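Local coordinates for PT26-6P (Thermococcus sp., PDB 2WB7), which is of unknown function but is encoded by an extrachromosomal mobile element of Euryarchaea and joins immunoglobulin-like domains to a helical one, at residues L399-N412 and A465-L478. Residues are numbered along the deposited sequence; the frame is centred on the assembly and turned at random.
Sequences LIDLYKKKDREKIN and AAQQDDYQMFLNYL
Y403 and F474 form an offset aromatic stack where helix segments 399-404 and 471-478 pack almost antiparallel (161°) at one end of the helical domain. With CG anti to the backbone N (chi1 180°), Y403 sends its ring alongside F474, the two side chains running past each other in opposite directions. Y403 CB lies 3.5 Å from F474 CE2; CD1 then sits over one face of the F474 ring, displaced toward the rim, with ring centroids 4.7 Å apart and planes at 20°. CE2 meets Y471 CD1 at 3.5 Å, the two tyrosine rings set obliquely. CE1 has Q468 O in the ring plane, and OH ends 2.9 Å from D469 O. Replacing Y403 by an alanine is likely to uncover that F474 face and leave Y471 freer to turn. F474 also fits as a knob among L399, I400, Y403 and I411, while I400 lodges among Y471, F474, L475 and L478 and also touches T4 near the chain start. Beside the aromatic cluster, R408, bent at chi2 and chi3, fastens the 465-468 beta turn: NH2 bonds to both A466 O (2.6 Å) and Q468 O (2.7 Å), with A466 O approached from above its carbonyl plane.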
ATOM      1  N   LEU A 399      16.160  26.903  32.296  1.00 44.22           N
ATOM      2  CA  LEU A 399      16.301  28.180  31.625  1.00 43.66           C
ATOM      3  C   LEU A 399      15.057  29.029  31.864  1.00 43.73           C
ATOM      4  O   LEU A 399      15.152  30.187  32.262  1.00 43.78           O
ATOM      5  CB  LEU A 399      16.525  27.942  30.136  1.00 43.56           C
ATOM      6  CG  LEU A 399      17.410  28.885  29.316  1.00 43.12           C
ATOM      7  CD1 LEU A 399      18.612  29.364  30.093  1.00 42.01           C
ATOM      8  CD2 LEU A 399      17.846  28.177  28.037  1.00 43.29           C
ATOM      9  N   ILE A 400      13.883  28.444  31.658  1.00 43.66           N
ATOM     10  CA  ILE A 400      12.645  29.171  31.892  1.00 43.60           C
ATOM     11  C   ILE A 400      12.542  29.627  33.337  1.00 43.72           C
ATOM     12  O   ILE A 400      12.048  30.714  33.618  1.00 43.71           O
ATOM     13  CB  ILE A 400      11.403  28.331  31.548  1.00 43.69           C
ATOM     14  CG1 ILE A 400      11.382  28.001  30.050  1.00 43.62           C
ATOM     15  CG2 ILE A 400      10.122  29.073  31.973  1.00 43.14           C
ATOM     16  CD1 ILE A 400      10.301  27.003  29.627  1.00 43.33           C
ATOM     17  N   ASP A 401      13.011  28.794  34.254  1.00 43.87           N
ATOM     18  CA  ASP A 401      12.942  29.129  35.662  1.00 44.35           C
ATOM     19  C   ASP A 401      13.847  30.303  35.951  1.00 43.90           C
ATOM     20  O   ASP A 401      13.478  31.229  36.664  1.00 44.07           O
ATOM     21  CB  ASP A 401      13.298  27.919  36.514  1.00 44.73           C
ATOM     22  CG  ASP A 401      12.183  26.881  36.510  1.00 47.81           C
ATOM     23  OD1 ASP A 401      11.022  27.275  36.243  1.00 49.62           O
ATOM     24  OD2 ASP A 401      12.451  25.677  36.755  1.00 52.35           O
ATOM     25  N   LEU A 402      15.031  30.273  35.369  1.00 43.58           N
ATOM     26  CA  LEU A 402      15.906  31.416  35.428  1.00 43.22           C
ATOM     27  C   LEU A 402      15.163  32.666  34.954  1.00 43.28           C
ATOM     28  O   LEU A 402      15.206  33.701  35.604  1.00 43.24           O
ATOM     29  CB  LEU A 402      17.148  31.173  34.581  1.00 43.20           C
ATOM     30  CG  LEU A 402      18.004  30.004  35.052  1.00 42.63           C
ATOM     31  CD1 LEU A 402      19.228  29.843  34.164  1.00 42.57           C
ATOM     32  CD2 LEU A 402      18.415  30.263  36.476  1.00 41.57           C
ATOM     33  N   TYR A 403      14.469  32.578  33.828  1.00 43.36           N
ATOM     34  CA  TYR A 403      13.782  33.760  33.331  1.00 43.57           C
ATOM     35  C   TYR A 403      12.904  34.347  34.434  1.00 44.45           C
ATOM     36  O   TYR A 403      12.967  35.543  34.707  1.00 44.32           O
ATOM     37  CB  TYR A 403      12.957  33.464  32.074  1.00 43.11           C
ATOM     38  CG  TYR A 403      12.219  34.679  31.533  1.00 41.53           C
ATOM     39  CD1 TYR A 403      12.821  35.524  30.596  1.00 40.06           C
ATOM     40  CD2 TYR A 403      10.923  34.988  31.957  1.00 39.38           C
ATOM     41  CE1 TYR A 403      12.159  36.637  30.090  1.00 38.17           C
ATOM     42  CE2 TYR A 403      10.253  36.106  31.459  1.00 38.17           C
ATOM     43  CZ  TYR A 403      10.880  36.926  30.529  1.00 38.31           C
ATOM     44  OH  TYR A 403      10.221  38.029  30.023  1.00 38.33           O
ATOM     45  N   LYS A 404      12.084  33.510  35.067  1.00 45.63           N
ATOM     46  CA  LYS A 404      11.207  33.991  36.143  1.00 46.80           C
ATOM     47  C   LYS A 404      11.968  34.583  37.334  1.00 47.38           C
ATOM     48  O   LYS A 404      11.578  35.613  37.867  1.00 47.65           O
ATOM     49  CB  LYS A 404      10.300  32.874  36.629  1.00 46.62           C
ATOM     50  CG  LYS A 404       9.319  32.421  35.601  1.00 47.37           C
ATOM     51  CD  LYS A 404       8.735  31.107  36.042  1.00 48.26           C
ATOM     52  CE  LYS A 404       7.647  30.640  35.128  1.00 48.66           C
ATOM     53  NZ  LYS A 404       7.190  29.293  35.581  1.00 50.21           N
ATOM     54  N   LYS A 405      13.040  33.917  37.750  1.00 47.86           N
ATOM     55  CA  LYS A 405      13.887  34.412  38.810  1.00 48.37           C
ATOM     56  C   LYS A 405      14.641  35.645  38.345  1.00 48.57           C
ATOM     57  O   LYS A 405      15.426  36.205  39.094  1.00 48.61           O
ATOM     58  CB  LYS A 405      14.902  33.340  39.201  1.00 48.75           C
ATOM     59  CG  LYS A 405      14.291  32.076  39.815  1.00 50.48           C
ATOM     60  CD  LYS A 405      15.361  31.010  40.116  1.00 53.40           C
ATOM     61  CE  LYS A 405      16.594  31.604  40.826  1.00 55.91           C
ATOM     62  NZ  LYS A 405      16.341  32.199  42.192  1.00 58.22           N
ATOM     63  N   LYS A 406      14.439  36.043  37.092  1.00 48.96           N
ATOM     64  CA  LYS A 406      15.086  37.236  36.541  1.00 49.18           C
ATOM     65  C   LYS A 406      16.603  37.140  36.474  1.00 49.12           C
ATOM     66  O   LYS A 406      17.283  38.158  36.402  1.00 49.25           O
ATOM     67  CB  LYS A 406      14.740  38.449  37.389  1.00 49.21           C
ATOM     68  CG  LYS A 406      13.277  38.729  37.504  1.00 50.65           C
ATOM     69  CD  LYS A 406      12.880  39.850  36.561  1.00 53.95           C
ATOM     70  CE  LYS A 406      11.609  40.521  37.030  1.00 55.77           C
ATOM     71  NZ  LYS A 406      11.803  41.117  38.389  1.00 56.74           N
ATOM     72  N   ASP A 407      17.142  35.930  36.509  1.00 49.03           N
ATOM     73  CA  ASP A 407      18.591  35.774  36.559  1.00 49.08           C
ATOM     74  C   ASP A 407      19.228  35.844  35.174  1.00 48.92           C
ATOM     75  O   ASP A 407      19.601  34.825  34.616  1.00 49.19           O
ATOM     76  CB  ASP A 407      18.963  34.462  37.251  1.00 49.15           C
ATOM     77  CG  ASP A 407      20.438  34.398  37.626  1.00 49.47           C
ATOM     78  OD1 ASP A 407      21.194  35.300  37.185  1.00 49.64           O
ATOM     79  OD2 ASP A 407      20.844  33.438  38.338  1.00 48.78           O
ATOM     80  N   ARG A 408      19.381  37.054  34.643  1.00 48.87           N
ATOM     81  CA  ARG A 408      19.776  37.260  33.252  1.00 48.97           C
ATOM     82  C   ARG A 408      21.208  36.861  32.989  1.00 48.79           C
ATOM     83  O   ARG A 408      21.606  36.611  31.842  1.00 48.91           O
ATOM     84  CB  ARG A 408      19.585  38.723  32.859  1.00 49.14           C
ATOM     85  CG  ARG A 408      18.191  39.252  33.164  1.00 50.33           C
ATOM     86  CD  ARG A 408      17.123  38.404  32.490  1.00 52.54           C
ATOM     87  NE  ARG A 408      17.254  38.427  31.033  1.00 52.86           N
ATOM     88  CZ  ARG A 408      16.237  38.270  30.193  1.00 52.60           C
ATOM     89  NH1 ARG A 408      15.008  38.083  30.662  1.00 52.41           N
ATOM     90  NH2 ARG A 408      16.450  38.310  28.888  1.00 52.19           N
ATOM     91  N   GLU A 409      21.987  36.812  34.053  1.00 48.43           N
ATOM     92  CA  GLU A 409      23.374  36.467  33.909  1.00 48.55           C
ATOM     93  C   GLU A 409      23.511  34.956  33.729  1.00 47.68           C
ATOM     94  O   GLU A 409      24.414  34.478  33.042  1.00 47.31           O
ATOM     95  CB  GLU A 409      24.149  36.938  35.133  1.00 49.25           C
ATOM     96  CG  GLU A 409      25.617  36.592  35.092  1.00 52.80           C
ATOM     97  CD  GLU A 409      26.286  36.675  36.463  1.00 58.55           C
ATOM     98  OE1 GLU A 409      27.518  36.905  36.499  1.00 60.16           O
ATOM     99  OE2 GLU A 409      25.588  36.509  37.501  1.00 61.32           O
ATOM    100  N   LYS A 410      22.612  34.201  34.349  1.00 46.60           N
ATOM    101  CA  LYS A 410      22.662  32.748  34.228  1.00 45.67           C
ATOM    102  C   LYS A 410      22.008  32.312  32.919  1.00 44.64           C
ATOM    103  O   LYS A 410      22.418  31.336  32.277  1.00 43.89           O
ATOM    104  CB  LYS A 410      21.955  32.081  35.409  1.00 45.85           C
ATOM    105  CG  LYS A 410      22.783  31.961  36.671  1.00 46.88           C
ATOM    106  CD  LYS A 410      22.186  30.880  37.560  1.00 50.21           C
ATOM    107  CE  LYS A 410      22.915  30.757  38.896  1.00 51.38           C
ATOM    108  NZ  LYS A 410      22.574  31.886  39.785  1.00 52.42           N
ATOM    109  N   ILE A 411      20.964  33.034  32.545  1.00 43.62           N
ATOM    110  CA  ILE A 411      20.358  32.802  31.261  1.00 42.84           C
ATOM    111  C   ILE A 411      21.459  32.953  30.227  1.00 42.68           C
ATOM    112  O   ILE A 411      21.569  32.146  29.311  1.00 42.66           O
ATOM    113  CB  ILE A 411      19.216  33.778  31.002  1.00 42.55           C
ATOM    114  CG1 ILE A 411      17.983  33.324  31.791  1.00 41.89           C
ATOM    115  CG2 ILE A 411      18.908  33.831  29.533  1.00 41.17           C
ATOM    116  CD1 ILE A 411      16.954  34.379  31.996  1.00 40.13           C
ATOM    117  N   ASN A 412      22.290  33.975  30.403  1.00 42.20           N
ATOM    118  CA  ASN A 412      23.406  34.227  29.506  1.00 41.87           C
ATOM    119  C   ASN A 412      24.441  33.116  29.515  1.00 41.59           C
ATOM    120  O   ASN A 412      24.868  32.647  28.471  1.00 41.92           O
ATOM    121  CB  ASN A 412      24.063  35.554  29.853  1.00 42.14           C
ATOM    122  CG  ASN A 412      23.306  36.743  29.293  1.00 42.96           C
ATOM    123  OD1 ASN A 412      22.440  36.598  28.433  1.00 43.92           O
ATOM    124  ND2 ASN A 412      23.635  37.930  29.775  1.00 43.79           N
ATOM    125  N   ALA A 465      16.915  34.754  22.258  1.00 37.18           N
ATOM    126  CA  ALA A 465      16.212  34.297  23.453  1.00 36.77           C
ATOM    127  C   ALA A 465      16.749  35.018  24.670  1.00 36.55           C
ATOM    128  O   ALA A 465      15.987  35.553  25.467  1.00 36.41           O
ATOM    129  CB  ALA A 465      16.354  32.804  23.621  1.00 36.47           C
ATOM    130  N   ALA A 466      18.067  35.044  24.805  1.00 36.69           N
ATOM    131  CA  ALA A 466      18.673  35.633  25.989  1.00 37.30           C
ATOM    132  C   ALA A 466      18.330  37.113  26.156  1.00 37.86           C
ATOM    133  O   ALA A 466      18.418  37.644  27.250  1.00 38.26           O
ATOM    134  CB  ALA A 466      20.171  35.425  25.996  1.00 36.63           C
ATOM    135  N   GLN A 467      17.910  37.772  25.087  1.00 38.74           N
ATOM    136  CA  GLN A 467      17.677  39.208  25.156  1.00 39.46           C
ATOM    137  C   GLN A 467      16.221  39.583  25.274  1.00 39.60           C
ATOM    138  O   GLN A 467      15.884  40.758  25.210  1.00 40.11           O
ATOM    139  CB  GLN A 467      18.261  39.897  23.929  1.00 39.54           C
ATOM    140  CG  GLN A 467      19.744  39.727  23.809  1.00 41.26           C
ATOM    141  CD  GLN A 467      20.219  39.909  22.388  1.00 44.70           C
ATOM    142  OE1 GLN A 467      19.503  40.445  21.545  1.00 46.69           O
ATOM    143  NE2 GLN A 467      21.427  39.447  22.108  1.00 47.19           N
ATOM    144  N   GLN A 468      15.351  38.600  25.437  1.00 39.99           N
ATOM    145  CA  GLN A 468      13.920  38.881  25.483  1.00 40.32           C
ATOM    146  C   GLN A 468      13.484  39.350  26.864  1.00 40.88           C
ATOM    147  O   GLN A 468      14.032  38.922  27.881  1.00 40.85           O
ATOM    148  CB  GLN A 468      13.117  37.644  25.079  1.00 40.07           C
ATOM    149  CG  GLN A 468      13.370  37.195  23.667  1.00 39.15           C
ATOM    150  CD  GLN A 468      13.243  38.331  22.687  1.00 38.03           C
ATOM    151  OE1 GLN A 468      12.245  39.053  22.675  1.00 37.65           O
ATOM    152  NE2 GLN A 468      14.257  38.496  21.854  1.00 37.44           N
ATOM    153  N   ASP A 469      12.492  40.228  26.903  1.00 41.43           N
ATOM    154  CA  ASP A 469      11.896  40.573  28.170  1.00 42.49           C
ATOM    155  C   ASP A 469      10.382  40.411  28.105  1.00 42.46           C
ATOM    156  O   ASP A 469       9.681  40.686  29.085  1.00 42.99           O
ATOM    157  CB  ASP A 469      12.281  41.985  28.583  1.00 43.18           C
ATOM    158  CG  ASP A 469      11.898  42.999  27.549  1.00 46.18           C
ATOM    159  OD1 ASP A 469      11.834  44.200  27.879  1.00 49.86           O
ATOM    160  OD2 ASP A 469      11.646  42.587  26.397  1.00 50.08           O
ATOM    161  N   ASP A 470       9.867  39.993  26.948  1.00 42.07           N
ATOM    162  CA  ASP A 470       8.517  39.456  26.926  1.00 41.34           C
ATOM    163  C   ASP A 470       8.596  37.957  27.148  1.00 40.77           C
ATOM    164  O   ASP A 470       9.436  37.279  26.570  1.00 40.47           O
ATOM    165  CB  ASP A 470       7.810  39.696  25.619  1.00 41.32           C
ATOM    166  CG  ASP A 470       6.441  39.051  25.604  1.00 42.58           C
ATOM    167  OD1 ASP A 470       5.562  39.547  26.342  1.00 42.85           O
ATOM    168  OD2 ASP A 470       6.249  38.035  24.889  1.00 43.88           O
ATOM    169  N   TYR A 471       7.692  37.438  27.963  1.00 40.27           N
ATOM    170  CA  TYR A 471       7.733  36.035  28.352  1.00 39.53           C
ATOM    171  C   TYR A 471       7.473  35.080  27.190  1.00 38.87           C
ATOM    172  O   TYR A 471       8.247  34.149  26.964  1.00 38.55           O
ATOM    173  CB  TYR A 471       6.737  35.779  29.475  1.00 39.42           C
ATOM    174  CG  TYR A 471       6.738  34.361  29.980  1.00 39.83           C
ATOM    175  CD1 TYR A 471       7.913  33.751  30.388  1.00 40.00           C
ATOM    176  CD2 TYR A 471       5.555  33.636  30.071  1.00 39.71           C
ATOM    177  CE1 TYR A 471       7.909  32.455  30.860  1.00 39.63           C
ATOM    178  CE2 TYR A 471       5.542  32.350  30.552  1.00 39.10           C
ATOM    179  CZ  TYR A 471       6.723  31.762  30.944  1.00 39.62           C
ATOM    180  OH  TYR A 471       6.723  30.467  31.409  1.00 39.89           O
ATOM    181  N   GLN A 472       6.388  35.311  26.456  1.00 38.10           N
ATOM    182  CA  GLN A 472       6.051  34.439  25.343  1.00 37.31           C
ATOM    183  C   GLN A 472       7.155  34.483  24.306  1.00 37.11           C
ATOM    184  O   GLN A 472       7.473  33.490  23.657  1.00 36.93           O
ATOM    185  CB  GLN A 472       4.732  34.838  24.715  1.00 36.85           C
ATOM    186  CG  GLN A 472       4.259  33.826  23.680  1.00 38.12           C
ATOM    187  CD  GLN A 472       3.956  32.443  24.283  1.00 38.47           C
ATOM    188  OE1 GLN A 472       3.021  32.277  25.058  1.00 39.33           O
ATOM    189  NE2 GLN A 472       4.757  31.456  23.925  1.00 38.69           N
HETATM  190  N   MSE A 473       7.761  35.647  24.162  1.00 37.10           N
HETATM  191  CA  MSE A 473       8.790  35.807  23.168  1.00 37.18           C
HETATM  192  C   MSE A 473      10.028  34.994  23.568  1.00 36.60           C
HETATM  193  O   MSE A 473      10.787  34.506  22.731  1.00 36.96           O
HETATM  194  CB  MSE A 473       9.116  37.290  23.005  1.00 37.53           C
HETATM  195  CG  MSE A 473       9.469  37.655  21.575  1.00 40.11           C
HETATM  196 SE   MSE A 473       7.986  37.203  20.381  1.00 44.86          SE
HETATM  197  CE  MSE A 473       8.969  36.168  19.069  1.00 44.06           C
ATOM    198  N   PHE A 474      10.234  34.843  24.864  1.00 35.52           N
ATOM    199  CA  PHE A 474      11.368  34.083  25.346  1.00 34.51           C
ATOM    200  C   PHE A 474      11.073  32.606  25.083  1.00 34.10           C
ATOM    201  O   PHE A 474      11.911  31.867  24.562  1.00 34.46           O
ATOM    202  CB  PHE A 474      11.574  34.374  26.832  1.00 34.39           C
ATOM    203  CG  PHE A 474      12.636  33.543  27.482  1.00 33.90           C
ATOM    204  CD1 PHE A 474      13.962  33.769  27.222  1.00 33.78           C
ATOM    205  CD2 PHE A 474      12.299  32.551  28.392  1.00 34.14           C
ATOM    206  CE1 PHE A 474      14.941  33.008  27.845  1.00 34.11           C
ATOM    207  CE2 PHE A 474      13.262  31.800  29.014  1.00 33.48           C
ATOM    208  CZ  PHE A 474      14.584  32.020  28.738  1.00 33.76           C
ATOM    209  N   LEU A 475       9.867  32.177  25.445  1.00 32.96           N
ATOM    210  CA  LEU A 475       9.405  30.841  25.115  1.00 31.65           C
ATOM    211  C   LEU A 475       9.523  30.583  23.617  1.00 31.44           C
ATOM    212  O   LEU A 475      10.124  29.585  23.200  1.00 30.77           O
ATOM    213  CB  LEU A 475       7.960  30.637  25.571  1.00 30.99           C
ATOM    214  CG  LEU A 475       7.738  30.507  27.081  1.00 30.08           C
ATOM    215  CD1 LEU A 475       6.298  30.072  27.363  1.00 27.16           C
ATOM    216  CD2 LEU A 475       8.753  29.550  27.728  1.00 28.34           C
ATOM    217  N   ASN A 476       8.978  31.497  22.808  1.00 31.05           N
ATOM    218  CA  ASN A 476       8.948  31.284  21.368  1.00 30.82           C
ATOM    219  C   ASN A 476      10.313  31.053  20.756  1.00 30.76           C
ATOM    220  O   ASN A 476      10.478  30.172  19.921  1.00 30.44           O
ATOM    221  CB  ASN A 476       8.244  32.420  20.662  1.00 30.80           C
ATOM    222  CG  ASN A 476       6.751  32.354  20.822  1.00 31.49           C
ATOM    223  OD1 ASN A 476       6.210  31.352  21.280  1.00 32.80           O
ATOM    224  ND2 ASN A 476       6.070  33.432  20.468  1.00 32.44           N
ATOM    225  N   TYR A 477      11.295  31.835  21.177  1.00 30.71           N
ATOM    226  CA  TYR A 477      12.630  31.671  20.641  1.00 31.42           C
ATOM    227  C   TYR A 477      13.297  30.375  21.112  1.00 31.67           C
ATOM    228  O   TYR A 477      14.035  29.734  20.347  1.00 31.68           O
ATOM    229  CB  TYR A 477      13.507  32.867  20.999  1.00 31.75           C
ATOM    230  CG  TYR A 477      13.466  33.996  19.988  1.00 32.46           C
ATOM    231  CD1 TYR A 477      13.966  33.814  18.701  1.00 32.58           C
ATOM    232  CD2 TYR A 477      12.957  35.250  20.326  1.00 31.79           C
ATOM    233  CE1 TYR A 477      13.952  34.837  17.773  1.00 32.34           C
ATOM    234  CE2 TYR A 477      12.945  36.282  19.408  1.00 32.48           C
ATOM    235  CZ  TYR A 477      13.450  36.071  18.133  1.00 33.71           C
ATOM    236  OH  TYR A 477      13.437  37.086  17.202  1.00 33.74           O
ATOM    237  N   LEU A 478      13.056  29.991  22.365  1.00 31.33           N
ATOM    238  CA  LEU A 478      13.570  28.713  22.848  1.00 31.34           C
ATOM    239  C   LEU A 478      12.941  27.586  22.037  1.00 31.32           C
ATOM    240  O   LEU A 478      13.615  26.657  21.599  1.00 31.04           O
ATOM    241  CB  LEU A 478      13.265  28.521  24.326  1.00 31.56           C
ATOM    242  CG  LEU A 478      14.102  29.356  25.288  1.00 31.83           C
ATOM    243  CD1 LEU A 478      13.670  29.040  26.712  1.00 31.86           C
ATOM    244  CD2 LEU A 478      15.589  29.098  25.055  1.00 30.45           C
TER